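Local coordinates for prenyltransference for protein (Lavandula lanata, PDB 5HC8) that catalyses, as a lavandulyl diphosphate synthase, the head-to-middle condensation of two dimethylallyl diphosphate units into a branched C10 diphosphate, at residues Asn202-Leu205 and Trp206-Pro209. Residues are numbered along the deposited sequence; the frame is centred on the assembly and turned at random.
Sequences NFFL and WQLP
Leu205 and Leu208 close a type I beta turn with Trp206 and Gln207 at its corners: the N of Leu208 donates to the O of Leu205 over 3.1 Å, nearly straight at the hydrogen (163°) but from above the carbonyl plane. Reversing the chain sets Gln207 and Leu208 against Phe204. CG of Gln207 lies anti to its carbonyl carbon, beside the backbone N (chi1 -63°), and a bend at chi2 folds the chain over one face of the Phe204 ring, Gln207 CG lying 4.2 Å from the centroid in a CH-pi contact; the amide plane is tilted 35° from the ring, and OE1 of Gln207 lies 3.5 Å from CD1 of Phe204. CZ of Phe203 covers the opposite face, toward the rim. CG of Leu208 packs 3.8 Å from CB of Phe204, and its CD2 lies at the ring edge, near the plane. Two bonds from NE2 of Gln207, to OG1 of Thr180 and OD2 of Asp147, fix the turn of the amide; an alanine here would probably lose the CH-pi contact and open a gap over that face, leaving Thr180 and Asp147 without the NE2 donor. Trp206 bonds through NE1 to Glu175, while Arg145 of the second subunit donates from NE to the O of Trp206 and makes a cation-pi contact with the indole. The turn, between strands 190-193 and 212-215, thus joins an apolar core to the dimer interface, while the O of Phe204, buried against CD1 of Leu208, has no polar partner, probably an energetic cost of the Leu208 packing.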
loop_
_atom_site.group_PDB
_atom_site.type_symbol
_atom_site.label_atom_id
_atom_site.label_comp_id
_atom_site.label_asym_id
_atom_site.label_seq_id
_atom_site.Cartn_x
_atom_site.Cartn_y
_atom_site.Cartn_z
ATOM N N ASN A 202 -0.416 7.611 3.387
ATOM C CA ASN A 202 -1.782 7.756 2.919
ATOM C C ASN A 202 -1.827 8.313 1.495
ATOM O O ASN A 202 -2.752 9.051 1.080
ATOM C CB ASN A 202 -2.700 8.465 3.947
ATOM C CG ASN A 202 -4.138 8.440 3.530
ATOM O OD1 ASN A 202 -4.642 7.429 3.060
ATOM N ND2 ASN A 202 -4.795 9.577 3.630
ATOM N N PHE A 203 -0.802 7.941 0.708
ATOM C CA PHE A 203 -0.928 8.054 -0.748
ATOM C C PHE A 203 -1.872 6.970 -1.287
ATOM O O PHE A 203 -2.715 6.391 -0.556
ATOM C CB PHE A 203 0.487 8.040 -1.383
ATOM C CG PHE A 203 0.580 8.441 -2.847
ATOM C CD1 PHE A 203 -0.174 9.476 -3.427
ATOM C CD2 PHE A 203 1.555 7.826 -3.635
ATOM C CE1 PHE A 203 -0.069 9.807 -4.748
ATOM C CE2 PHE A 203 1.694 8.169 -4.994
ATOM C CZ PHE A 203 0.906 9.191 -5.550
ATOM N N PHE A 204 -1.776 6.686 -2.596
ATOM C CA PHE A 204 -2.488 5.551 -3.134
ATOM C C PHE A 204 -2.412 4.323 -2.263
ATOM O O PHE A 204 -1.342 3.927 -1.738
ATOM C CB PHE A 204 -1.884 5.110 -4.527
ATOM C CG PHE A 204 -1.983 6.096 -5.655
ATOM C CD1 PHE A 204 -3.091 6.879 -5.874
ATOM C CD2 PHE A 204 -0.934 6.198 -6.577
ATOM C CE1 PHE A 204 -3.131 7.776 -6.908
ATOM C CE2 PHE A 204 -0.983 7.091 -7.670
ATOM C CZ PHE A 204 -2.105 7.881 -7.859
ATOM N N LEU A 205 -3.525 3.607 -2.184
ATOM C CA LEU A 205 -3.581 2.347 -1.493
ATOM C C LEU A 205 -4.157 1.330 -2.473
ATOM O O LEU A 205 -3.475 0.389 -2.808
ATOM C CB LEU A 205 -4.460 2.439 -0.207
ATOM C CG LEU A 205 -3.891 3.441 0.835
ATOM C CD1 LEU A 205 -4.900 3.543 1.999
ATOM C CD2 LEU A 205 -2.560 3.046 1.353
ATOM N N TRP A 206 -5.426 1.496 -2.925
ATOM C CA TRP A 206 -6.011 0.607 -3.908
ATOM C C TRP A 206 -5.064 0.399 -5.120
ATOM O O TRP A 206 -4.975 -0.724 -5.664
ATOM C CB TRP A 206 -7.330 1.162 -4.413
ATOM C CG TRP A 206 -7.877 0.432 -5.594
ATOM C CD1 TRP A 206 -7.517 0.583 -6.899
ATOM C CD2 TRP A 206 -8.842 -0.639 -5.549
ATOM N NE1 TRP A 206 -8.229 -0.306 -7.678
ATOM C CE2 TRP A 206 -9.042 -1.075 -6.871
ATOM C CE3 TRP A 206 -9.593 -1.221 -4.535
ATOM C CZ2 TRP A 206 -9.963 -2.080 -7.180
ATOM C CZ3 TRP A 206 -10.407 -2.265 -4.821
ATOM C CH2 TRP A 206 -10.649 -2.646 -6.152
ATOM N N GLN A 207 -4.436 1.489 -5.500
ATOM C CA GLN A 207 -3.600 1.533 -6.687
ATOM C C GLN A 207 -2.323 0.728 -6.642
ATOM O O GLN A 207 -1.715 0.557 -7.715
ATOM C CB GLN A 207 -3.364 2.975 -7.176
ATOM C CG GLN A 207 -4.618 3.721 -7.617
ATOM C CD GLN A 207 -5.469 4.365 -6.505
ATOM O OE1 GLN A 207 -5.222 4.166 -5.284
ATOM N NE2 GLN A 207 -6.481 5.145 -6.918
ATOM N N LEU A 208 -1.919 0.221 -5.487
ATOM C CA LEU A 208 -0.539 -0.286 -5.275
ATOM C C LEU A 208 -0.287 -1.774 -5.099
ATOM O O LEU A 208 0.760 -2.094 -4.563
ATOM C CB LEU A 208 0.110 0.474 -4.056
ATOM C CG LEU A 208 0.206 1.992 -4.164
ATOM C CD1 LEU A 208 1.083 2.476 -2.983
ATOM C CD2 LEU A 208 0.849 2.472 -5.467
ATOM N N PRO A 209 -1.226 -2.712 -5.504
ATOM C CA PRO A 209 -1.041 -4.127 -5.148
ATOM C C PRO A 209 0.239 -4.720 -5.748
ATOM O O PRO A 209 0.863 -5.520 -5.081
ATOM C CB PRO A 209 -2.310 -4.841 -5.707
ATOM C CG PRO A 209 -2.876 -3.900 -6.728
ATOM C CD PRO A 209 -2.439 -2.512 -6.318
#